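Side-chain contacts in hydroxyethylphosphonate dioxygenase (Streptomyces albus, PDB 6B9R), which probably uses dioxygen at a non-haem iron centre to split the carbon-carbon bond of 2-hydroxyethylphosphonate, giving hydroxymethylphosphonate: residues G106-Y111 / P141-N146; Y202-T207 / Y366-G371; Y152-F157 / Q332-P337. All blocks are in the same frame, centred on the assembly; numbering follows the deposited sequence.

Contact 1. Residues G106-Y111 / P141-N146; sequences GPYYEY and PLVEWN. With 2HE ((2-hydroxyethyl)phosphonic acid), chain F.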
loop_
_atom_site.group_PDB
_atom_site.type_symbol
_atom_site.label_atom_id
_atom_site.label_comp_id
_atom_site.label_asym_id
_atom_site.label_seq_id
_atom_site.Cartn_x
_atom_site.Cartn_y
_atom_site.Cartn_z
ATOM N N GLY A 106 -9.459 40.188 -4.711
ATOM C CA GLY A 106 -9.283 40.514 -3.316
ATOM C C GLY A 106 -8.870 39.303 -2.506
ATOM O O GLY A 106 -8.990 38.161 -2.962
ATOM N N PRO A 107 -8.354 39.531 -1.297
ATOM C CA PRO A 107 -8.022 38.408 -0.407
ATOM C C PRO A 107 -9.210 37.472 -0.250
ATOM O O PRO A 107 -10.350 37.908 -0.080
ATOM C CB PRO A 107 -7.664 39.096 0.915
ATOM C CG PRO A 107 -7.236 40.482 0.518
ATOM C CD PRO A 107 -8.090 40.839 -0.669
ATOM N N TYR A 108 -8.942 36.177 -0.333
ATOM C CA TYR A 108 -10.000 35.175 -0.309
ATOM C C TYR A 108 -9.845 34.176 0.827
ATOM O O TYR A 108 -10.831 33.858 1.497
ATOM C CB TYR A 108 -10.052 34.439 -1.665
ATOM C CG TYR A 108 -11.366 33.735 -1.925
ATOM C CD1 TYR A 108 -12.420 34.396 -2.553
ATOM C CD2 TYR A 108 -11.564 32.419 -1.517
ATOM C CE1 TYR A 108 -13.631 33.760 -2.783
ATOM C CE2 TYR A 108 -12.769 31.774 -1.739
ATOM C CZ TYR A 108 -13.803 32.451 -2.367
ATOM O OH TYR A 108 -15.004 31.805 -2.590
ATOM N N TYR A 109 -8.626 33.697 1.077
ATOM C CA TYR A 109 -8.329 32.802 2.188
ATOM C C TYR A 109 -7.055 33.268 2.880
ATOM O O TYR A 109 -6.155 33.815 2.239
ATOM C CB TYR A 109 -8.083 31.356 1.735
ATOM C CG TYR A 109 -9.230 30.608 1.092
ATOM C CD1 TYR A 109 -10.513 30.639 1.627
ATOM C CD2 TYR A 109 -9.008 29.824 -0.034
ATOM C CE1 TYR A 109 -11.544 29.928 1.038
ATOM C CE2 TYR A 109 -10.028 29.112 -0.628
ATOM C CZ TYR A 109 -11.296 29.165 -0.089
ATOM O OH TYR A 109 -12.308 28.449 -0.687
ATOM N N GLU A 110 -6.979 33.048 4.189
ATOM C CA GLU A 110 -5.699 33.001 4.888
ATOM C C GLU A 110 -5.453 31.573 5.341
ATOM O O GLU A 110 -6.295 30.993 6.040
ATOM C CB GLU A 110 -5.649 33.926 6.111
ATOM C CG GLU A 110 -4.276 33.843 6.812
ATOM C CD GLU A 110 -4.192 34.589 8.139
ATOM O OE1 GLU A 110 -5.218 35.111 8.605
ATOM O OE2 GLU A 110 -3.081 34.637 8.715
ATOM N N TYR A 111 -4.306 31.019 4.941
ATOM C CA TYR A 111 -3.892 29.666 5.289
ATOM C C TYR A 111 -2.861 29.689 6.409
ATOM O O TYR A 111 -1.978 30.552 6.435
ATOM C CB TYR A 111 -3.255 28.941 4.101
ATOM C CG TYR A 111 -4.082 28.758 2.855
ATOM C CD1 TYR A 111 -4.130 29.748 1.882
ATOM C CD2 TYR A 111 -4.765 27.570 2.620
ATOM C CE1 TYR A 111 -4.856 29.574 0.720
ATOM C CE2 TYR A 111 -5.501 27.386 1.458
ATOM C CZ TYR A 111 -5.540 28.394 0.513
ATOM O OH TYR A 111 -6.255 28.218 -0.647
ATOM N N PRO A 141 -21.419 35.139 -8.108
ATOM C CA PRO A 141 -20.125 35.435 -8.742
ATOM C C PRO A 141 -19.007 35.768 -7.769
ATOM O O PRO A 141 -17.848 35.822 -8.195
ATOM C CB PRO A 141 -20.447 36.635 -9.643
ATOM C CG PRO A 141 -21.628 37.269 -9.003
ATOM C CD PRO A 141 -22.445 36.134 -8.463
ATOM N N LEU A 142 -19.303 35.998 -6.491
ATOM C CA LEU A 142 -18.245 36.239 -5.518
ATOM C C LEU A 142 -17.512 34.966 -5.115
ATOM O O LEU A 142 -16.464 35.054 -4.468
ATOM C CB LEU A 142 -18.813 36.917 -4.271
ATOM C CG LEU A 142 -19.363 38.329 -4.461
ATOM C CD1 LEU A 142 -20.042 38.820 -3.175
ATOM C CD2 LEU A 142 -18.261 39.289 -4.899
ATOM N N VAL A 143 -18.035 33.798 -5.475
ATOM C CA VAL A 143 -17.424 32.530 -5.092
ATOM C C VAL A 143 -16.313 32.201 -6.078
ATOM O O VAL A 143 -16.527 32.191 -7.296
ATOM C CB VAL A 143 -18.477 31.413 -5.053
ATOM C CG1 VAL A 143 -17.825 30.083 -4.722
ATOM C CG2 VAL A 143 -19.573 31.761 -4.058
ATOM N N GLU A 144 -15.123 31.939 -5.561
ATOM C CA GLU A 144 -13.978 31.590 -6.391
ATOM C C GLU A 144 -13.632 30.142 -6.090
ATOM O O GLU A 144 -13.208 29.819 -4.980
ATOM C CB GLU A 144 -12.797 32.520 -6.130
ATOM C CG GLU A 144 -13.046 33.943 -6.591
ATOM C CD GLU A 144 -13.030 34.102 -8.111
ATOM O OE1 GLU A 144 -12.626 33.164 -8.828
ATOM O OE2 GLU A 144 -13.419 35.181 -8.595
ATOM N N TRP A 145 -13.828 29.279 -7.080
ATOM C CA TRP A 145 -13.692 27.844 -6.915
ATOM C C TRP A 145 -12.248 27.429 -7.134
ATOM O O TRP A 145 -11.507 28.077 -7.875
ATOM C CB TRP A 145 -14.575 27.110 -7.920
ATOM C CG TRP A 145 -16.026 27.380 -7.768
ATOM C CD1 TRP A 145 -16.698 28.505 -8.122
ATOM C CD2 TRP A 145 -16.990 26.485 -7.226
ATOM N NE1 TRP A 145 -18.037 28.371 -7.825
ATOM C CE2 TRP A 145 -18.237 27.135 -7.271
ATOM C CE3 TRP A 145 -16.917 25.191 -6.697
ATOM C CZ2 TRP A 145 -19.401 26.534 -6.820
ATOM C CZ3 TRP A 145 -18.077 24.599 -6.242
ATOM C CH2 TRP A 145 -19.297 25.269 -6.308
ATOM N N ASN A 146 -11.859 26.334 -6.497
ATOM C CA ASN A 146 -10.596 25.708 -6.849
ATOM C C ASN A 146 -10.840 24.699 -7.970
ATOM O O ASN A 146 -11.962 24.523 -8.454
ATOM C CB ASN A 146 -9.913 25.088 -5.621
ATOM C CG ASN A 146 -10.640 23.857 -5.064
ATOM O OD1 ASN A 146 -11.386 23.170 -5.763
ATOM N ND2 ASN A 146 -10.399 23.570 -3.789
HETATM O O3 2HE F . -8.523 23.780 -1.298
HETATM P P 2HE F . -8.594 25.264 -1.238
HETATM O O1 2HE F . -9.173 25.851 -2.621
HETATM O O2 2HE F . -7.145 25.913 -0.938
HETATM C CA 2HE F . -9.733 25.637 0.115
HETATM C CB 2HE F . -9.456 24.630 1.228
HETATM O O4 2HE F . -10.033 23.347 0.936
#

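Contact 2. Residues Y202-T207 / Y366-G371; sequences YILALT and YLYVLG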
loop_
_atom_site.group_PDB
_atom_site.type_symbol
_atom_site.label_atom_id
_atom_site.label_comp_id
_atom_site.label_asym_id
_atom_site.label_seq_id
_atom_site.Cartn_x
_atom_site.Cartn_y
_atom_site.Cartn_z
ATOM N N TYR A 202 -14.111 30.114 9.822
ATOM C CA TYR A 202 -12.918 29.428 9.344
ATOM C C TYR A 202 -13.155 27.926 9.376
ATOM O O TYR A 202 -14.181 27.446 9.861
ATOM C CB TYR A 202 -11.686 29.826 10.159
ATOM C CG TYR A 202 -11.720 29.491 11.640
ATOM C CD1 TYR A 202 -12.252 30.383 12.564
ATOM C CD2 TYR A 202 -11.185 28.302 12.115
ATOM C CE1 TYR A 202 -12.270 30.090 13.915
ATOM C CE2 TYR A 202 -11.201 28.000 13.468
ATOM C CZ TYR A 202 -11.745 28.897 14.363
ATOM O OH TYR A 202 -11.758 28.608 15.713
ATOM N N ILE A 203 -12.199 27.182 8.810
ATOM C CA ILE A 203 -12.270 25.731 8.766
ATOM C C ILE A 203 -10.931 25.150 9.198
ATOM O O ILE A 203 -9.883 25.788 9.103
ATOM C CB ILE A 203 -12.645 25.190 7.369
ATOM C CG1 ILE A 203 -11.543 25.506 6.341
ATOM C CG2 ILE A 203 -14.021 25.713 6.924
ATOM C CD1 ILE A 203 -11.899 25.074 4.929
ATOM N N LEU A 204 -10.991 23.926 9.686
ATOM C CA LEU A 204 -9.820 23.060 9.767
ATOM C C LEU A 204 -9.963 22.115 8.585
ATOM O O LEU A 204 -10.773 21.186 8.618
ATOM C CB LEU A 204 -9.742 22.324 11.101
ATOM C CG LEU A 204 -9.143 23.093 12.295
ATOM C CD1 LEU A 204 -7.660 23.395 12.080
ATOM C CD2 LEU A 204 -9.897 24.383 12.591
ATOM N N ALA A 205 -9.209 22.404 7.521
ATOM C CA ALA A 205 -9.196 21.622 6.281
ATOM C C ALA A 205 -8.094 20.579 6.408
ATOM O O ALA A 205 -6.923 20.860 6.136
ATOM C CB ALA A 205 -8.967 22.529 5.072
ATOM N N LEU A 206 -8.465 19.379 6.854
ATOM C CA LEU A 206 -7.506 18.326 7.145
ATOM C C LEU A 206 -7.445 17.390 5.939
ATOM O O LEU A 206 -8.116 16.355 5.876
ATOM C CB LEU A 206 -7.906 17.589 8.435
ATOM C CG LEU A 206 -8.295 18.464 9.645
ATOM C CD1 LEU A 206 -8.518 17.617 10.906
ATOM C CD2 LEU A 206 -7.264 19.559 9.908
ATOM N N THR A 207 -6.630 17.771 4.958
ATOM C CA THR A 207 -6.458 16.905 3.801
ATOM C C THR A 207 -5.424 15.819 4.098
ATOM O O THR A 207 -4.547 15.975 4.952
ATOM C CB THR A 207 -6.048 17.697 2.550
ATOM O OG1 THR A 207 -4.718 18.203 2.706
ATOM C CG2 THR A 207 -7.000 18.869 2.295
ATOM N N TYR A 366 -4.104 13.176 14.461
ATOM C CA TYR A 366 -3.909 14.618 14.439
ATOM C C TYR A 366 -4.874 15.231 15.448
ATOM O O TYR A 366 -6.053 14.870 15.475
ATOM C CB TYR A 366 -4.152 15.168 13.019
ATOM C CG TYR A 366 -4.350 16.666 12.944
ATOM C CD1 TYR A 366 -5.612 17.231 13.126
ATOM C CD2 TYR A 366 -3.281 17.516 12.677
ATOM C CE1 TYR A 366 -5.798 18.591 13.068
ATOM C CE2 TYR A 366 -3.454 18.884 12.618
ATOM C CZ TYR A 366 -4.728 19.420 12.814
ATOM O OH TYR A 366 -4.935 20.782 12.749
ATOM N N LEU A 367 -4.383 16.155 16.267
ATOM C CA LEU A 367 -5.197 16.805 17.279
ATOM C C LEU A 367 -5.126 18.309 17.079
ATOM O O LEU A 367 -4.089 18.843 16.686
ATOM C CB LEU A 367 -4.714 16.458 18.694
ATOM C CG LEU A 367 -4.509 14.987 19.060
ATOM C CD1 LEU A 367 -3.994 14.887 20.496
ATOM C CD2 LEU A 367 -5.807 14.203 18.899
ATOM N N TYR A 368 -6.238 18.997 17.349
ATOM C CA TYR A 368 -6.269 20.452 17.274
ATOM C C TYR A 368 -7.183 20.949 18.386
ATOM O O TYR A 368 -8.314 20.475 18.497
ATOM C CB TYR A 368 -6.767 20.934 15.901
ATOM C CG TYR A 368 -6.868 22.443 15.798
ATOM C CD1 TYR A 368 -5.786 23.202 15.380
ATOM C CD2 TYR A 368 -8.050 23.114 16.138
ATOM C CE1 TYR A 368 -5.867 24.595 15.313
ATOM C CE2 TYR A 368 -8.139 24.486 16.061
ATOM C CZ TYR A 368 -7.045 25.224 15.642
ATOM O OH TYR A 368 -7.156 26.603 15.578
ATOM N N VAL A 369 -6.704 21.876 19.212
ATOM C CA VAL A 369 -7.459 22.289 20.397
ATOM C C VAL A 369 -8.432 23.392 19.998
ATOM O O VAL A 369 -8.024 24.518 19.710
ATOM C CB VAL A 369 -6.547 22.748 21.540
ATOM C CG1 VAL A 369 -7.403 23.295 22.689
ATOM C CG2 VAL A 369 -5.697 21.593 22.020
ATOM N N LEU A 370 -9.729 23.069 20.016
ATOM C CA LEU A 370 -10.786 24.026 19.702
ATOM C C LEU A 370 -11.248 24.811 20.914
ATOM O O LEU A 370 -11.629 25.976 20.774
ATOM C CB LEU A 370 -12.005 23.310 19.110
ATOM C CG LEU A 370 -11.870 22.658 17.735
ATOM C CD1 LEU A 370 -12.978 21.641 17.503
ATOM C CD2 LEU A 370 -11.887 23.715 16.643
ATOM N N GLY A 371 -11.241 24.194 22.090
ATOM C CA GLY A 371 -11.845 24.777 23.264
ATOM C C GLY A 371 -11.035 25.944 23.786
ATOM O O GLY A 371 -10.067 26.406 23.181
HETATM O O HOH W 1 -9.062 27.776 16.691
#

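Contact 3. Residues Y152-F157 / Q332-P337; sequences YQFTYF and QLAGDP. With FE (Fe (III) ion), chain E; 2HE ((2-hydroxyethyl)phosphonic acid), chain F.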
loop_
_atom_site.group_PDB
_atom_site.type_symbol
_atom_site.label_atom_id
_atom_site.label_comp_id
_atom_site.label_asym_id
_atom_site.label_seq_id
_atom_site.Cartn_x
_atom_site.Cartn_y
_atom_site.Cartn_z
ATOM N N TYR A 152 -7.687 13.616 -0.396
ATOM C CA TYR A 152 -8.983 13.583 0.271
ATOM C C TYR A 152 -9.090 14.751 1.243
ATOM O O TYR A 152 -8.086 15.234 1.767
ATOM C CB TYR A 152 -9.148 12.272 1.039
ATOM C CG TYR A 152 -9.184 11.046 0.158
ATOM C CD1 TYR A 152 -8.008 10.475 -0.331
ATOM C CD2 TYR A 152 -10.395 10.449 -0.173
ATOM C CE1 TYR A 152 -8.050 9.352 -1.144
ATOM C CE2 TYR A 152 -10.446 9.323 -0.973
ATOM C CZ TYR A 152 -9.277 8.776 -1.449
ATOM O OH TYR A 152 -9.344 7.662 -2.241
ATOM N N GLN A 153 -10.310 15.215 1.504
ATOM C CA GLN A 153 -10.439 16.275 2.496
ATOM C C GLN A 153 -11.487 15.944 3.542
ATOM O O GLN A 153 -12.599 15.525 3.213
ATOM C CB GLN A 153 -10.771 17.619 1.858
ATOM C CG GLN A 153 -10.588 18.773 2.824
ATOM C CD GLN A 153 -10.590 20.113 2.111
ATOM O OE1 GLN A 153 -9.895 20.293 1.124
ATOM N NE2 GLN A 153 -11.383 21.052 2.607
ATOM N N PHE A 154 -11.110 16.122 4.798
ATOM C CA PHE A 154 -12.036 16.215 5.912
ATOM C C PHE A 154 -12.023 17.658 6.379
ATOM O O PHE A 154 -10.956 18.200 6.690
ATOM C CB PHE A 154 -11.637 15.296 7.070
ATOM C CG PHE A 154 -12.378 15.607 8.319
ATOM C CD1 PHE A 154 -13.671 15.144 8.503
ATOM C CD2 PHE A 154 -11.821 16.422 9.283
ATOM C CE1 PHE A 154 -14.385 15.472 9.646
ATOM C CE2 PHE A 154 -12.542 16.765 10.426
ATOM C CZ PHE A 154 -13.825 16.278 10.609
ATOM N N THR A 155 -13.196 18.278 6.443
ATOM C CA THR A 155 -13.294 19.675 6.820
ATOM C C THR A 155 -14.205 19.811 8.026
ATOM O O THR A 155 -15.307 19.254 8.039
ATOM C CB THR A 155 -13.819 20.519 5.660
ATOM O OG1 THR A 155 -12.948 20.358 4.529
ATOM C CG2 THR A 155 -13.842 21.978 6.053
ATOM N N TYR A 156 -13.737 20.540 9.030
ATOM C CA TYR A 156 -14.509 20.888 10.217
ATOM C C TYR A 156 -14.800 22.382 10.197
ATOM O O TYR A 156 -13.884 23.180 9.991
ATOM C CB TYR A 156 -13.732 20.522 11.480
ATOM C CG TYR A 156 -14.466 20.875 12.739
ATOM C CD1 TYR A 156 -15.372 19.993 13.298
ATOM C CD2 TYR A 156 -14.253 22.098 13.370
ATOM C CE1 TYR A 156 -16.054 20.319 14.466
ATOM C CE2 TYR A 156 -14.930 22.432 14.528
ATOM C CZ TYR A 156 -15.831 21.540 15.069
ATOM O OH TYR A 156 -16.497 21.877 16.226
ATOM N N PHE A 157 -16.067 22.764 10.407
ATOM C CA PHE A 157 -16.499 24.152 10.233
ATOM C C PHE A 157 -16.618 24.885 11.569
ATOM O O PHE A 157 -17.124 24.334 12.548
ATOM C CB PHE A 157 -17.840 24.202 9.499
ATOM C CG PHE A 157 -17.775 23.671 8.097
ATOM C CD1 PHE A 157 -17.383 24.494 7.054
ATOM C CD2 PHE A 157 -18.091 22.349 7.824
ATOM C CE1 PHE A 157 -17.320 24.015 5.751
ATOM C CE2 PHE A 157 -18.033 21.855 6.531
ATOM C CZ PHE A 157 -17.638 22.688 5.484
ATOM N N GLN A 332 -19.117 11.838 16.610
ATOM C CA GLN A 332 -18.630 11.274 15.351
ATOM C C GLN A 332 -18.840 12.273 14.218
ATOM O O GLN A 332 -19.968 12.725 13.980
ATOM C CB GLN A 332 -19.346 9.955 15.051
ATOM C CG GLN A 332 -19.055 9.362 13.659
ATOM C CD GLN A 332 -19.999 8.212 13.297
ATOM O OE1 GLN A 332 -20.289 7.345 14.124
ATOM N NE2 GLN A 332 -20.494 8.214 12.057
ATOM N N LEU A 333 -17.756 12.631 13.528
ATOM C CA LEU A 333 -17.822 13.596 12.449
ATOM C C LEU A 333 -17.801 12.856 11.111
ATOM O O LEU A 333 -17.876 11.623 11.053
ATOM C CB LEU A 333 -16.690 14.623 12.598
ATOM C CG LEU A 333 -16.578 15.195 14.021
ATOM C CD1 LEU A 333 -15.353 16.111 14.151
ATOM C CD2 LEU A 333 -17.872 15.930 14.398
ATOM N N ALA A 334 -17.717 13.610 10.019
ATOM C CA ALA A 334 -17.947 13.031 8.699
ATOM C C ALA A 334 -16.857 12.030 8.334
ATOM O O ALA A 334 -15.673 12.253 8.599
ATOM C CB ALA A 334 -18.000 14.141 7.646
ATOM N N GLY A 335 -17.258 10.941 7.695
ATOM C CA GLY A 335 -16.304 10.011 7.135
ATOM C C GLY A 335 -16.969 9.264 6.010
ATOM O O GLY A 335 -18.016 9.667 5.511
ATOM N N ASP A 336 -16.374 8.131 5.627
ATOM C CA ASP A 336 -16.924 7.352 4.518
ATOM C C ASP A 336 -16.369 5.939 4.567
ATOM O O ASP A 336 -15.184 5.764 4.893
ATOM C CB ASP A 336 -16.604 7.990 3.167
ATOM C CG ASP A 336 -17.445 7.394 2.037
ATOM O OD1 ASP A 336 -18.627 7.780 1.927
ATOM O OD2 ASP A 336 -16.923 6.559 1.276
ATOM N N PRO A 337 -17.181 4.915 4.260
ATOM C CA PRO A 337 -16.671 3.532 4.284
ATOM C C PRO A 337 -15.648 3.234 3.205
ATOM O O PRO A 337 -15.009 2.174 3.268
ATOM C CB PRO A 337 -17.932 2.667 4.084
ATOM C CG PRO A 337 -19.107 3.591 4.395
ATOM C CD PRO A 337 -18.643 4.983 4.076
HETATM FE FE FE E . -9.542 21.715 -0.423
HETATM O O3 2HE F . -8.523 23.780 -1.298
HETATM P P 2HE F . -8.594 25.264 -1.238
HETATM O O1 2HE F . -9.173 25.851 -2.621
HETATM O O2 2HE F . -7.145 25.913 -0.938
HETATM C CA 2HE F . -9.733 25.637 0.115
HETATM C CB 2HE F . -9.456 24.630 1.228
HETATM O O4 2HE F . -10.033 23.347 0.936
HETATM O O HOH W 2 -7.669 22.012 1.290
#

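Contact 1. Residues G106-Y111 / P141-N146
The Tyr108 ring carries Glu144 CB over one face, 3.6 Å above its plane and displaced toward the rim, a CH-pi contact. At the edge of the same ring Leu142 O lies near the plane, 3.5 Å from Tyr108 CE1. The neighbouring Tyr109 ring receives Tyr108 CD2 over its centre, 3.4 Å above the plane, and in turn sets its own CD2 at the Tyr108 edge. The polar link across the segments is Glu144 N to Tyr108 OH, 3.0 Å long and nearly straight at 170°. Ser191 OG also bonds that hydroxyl, and reaches Glu144 O as well, tying ring and loop together a second time. A bend at chi2 (-72°) folds the glutamate back after CB and CG have met the ring, and its carboxylate leads away. Nearer the substrate, Tyr111 OH gives a very short 2.5 Å bond to phosphonate O2, with O2 lying at the edge of the Tyr111 ring, in its plane. Asn146 ND2 donates to O1 at 2.8 Å and more weakly to O3 at 3.1 Å; the backbone nitrogens of Gly148 and His190 bond Asn146 OD1, which fixes the turn of the amide. Tyr109 CE2 approaches the substrate's CA atom at 3.6 Å. Arg103 links the loop to the ligand, its NH1 bonded to Glu144 O and its NH2 to the ligand, while Lys29 and Trp449 of the second subunit also bond the ligand. Tyr108 and Tyr109, both facing a single residue of strand 99-103, form a classic beta bulge in the strand that helps line this phosphonate-binding pocket.

Contact 2. Residues Y202-T207 / Y366-G371
Water 1 is gripped from both segments, lying 2.5 Å from Tyr368 OH and 3.0 Å from Tyr202 OH, and so joins two hydroxyls that do not meet directly. Away from this bridge the contact is apolar. Leu204 CD1 stands over the centre of the Tyr368 ring, 3.7 Å from its centroid and only 8° off the normal, which is good evidence for a CH-pi contact. Leu204 CD2 sits over the same face, out toward the rim, 3.9 Å from Tyr368 CE2. With CG anti to the backbone N (chi1 178°), Tyr368 reaches across the gap to meet that leucine. The strand axes run antiparallel at 171° but stay 10.7 Å apart with no hydrogen bond between them, consistent with the outer faces of two cupin barrels packing sheet against sheet; side chains, with the one bridging water, fill the interval, helped by Leu415 and Leu417 of strand 412-419. An alanine in place of Tyr368 is likely to strip Leu204 CD1 of its aromatic face and leave the water with Tyr202 OH but without its partner on strand 366-369. One step along, both methyls of Leu206, its CD1 and CD2, come to 3.6 Å from Tyr366 CE1 from the same side, the leucine crossing the tyrosine at about a right angle. Tyr366 OH passes 3.8 Å from Leu204 CD1 and finds its polar partner in Thr114 OG1.

Contact 3. Residues Y152-F157 / Q332-P337
Phe154 and Ala334 approach to 7.3 Å between their CA atoms, with no hydrogen bond across the segments, so a loop is packed here against a strand by side chains and by the backbone of Ala334. Strand 152-157 belongs to the metal-bearing cupin barrel and the loop follows strand 328-332 of the second barrel's sheet, so the contact probably lies at the interface of the two cupins. Leu333 CB meets the Phe154 ring at its edge, near the ring plane, 3.8 Å from CE1. Ala334 N also lies in the plane of that edge, while Ala334 O approaches obliquely, 3.5 Å from Phe154 CD1. Both polar atoms are satisfied elsewhere, the nitrogen by Ser181 OG and the oxygen by Ser344 OG. Leu333 CD1 reaches on to Tyr156, 4.0 Å from its CD1, and Leu415 of strand 412-419 touches all three of Phe154, Tyr156 and Leu333. On the other face of the strand, Gln153, CG anti to the backbone N (chi1 -167°), extends to the active site. There OE1 binds the iron at 2.1 Å beside His149 and His190, making a two-histidine, one-glutamine site, and the substrate chelates the metal through O3 and O4. Gln153 NE2 also donates to substrate O4 at 3.1 Å. The amide is held in its rotation by a second-shell bond, Gln153 NE2 to Thr155 OG1, 2.6 Å long, 169° at the hydrogen and only 6° out of the amide plane.

Contacts 2 and 3 are buried, whereas contact 1 is partly exposed and lies farthest from the centre of the chain. All three reach the same antiparallel sheet; strands 152-158 and 202-208 are neighbours in it, so contacts 2 and 3 touch through probable backbone hydrogen bonds, Leu206 N to Phe154 O and Leu204 N to Tyr156 O. Chemistry follows place: between the sheets both are largely apolar, contact 2 adding a bridging water, while contact 1 combines a CH-pi contact with polar bonds, some to the ligand. Contacts 1 and 3, centres about 22 Å apart, both reach the ligand without touching each other, contact 1 mainly at its phosphonate, contact 3 at the iron and hydroxyl oxygen O4.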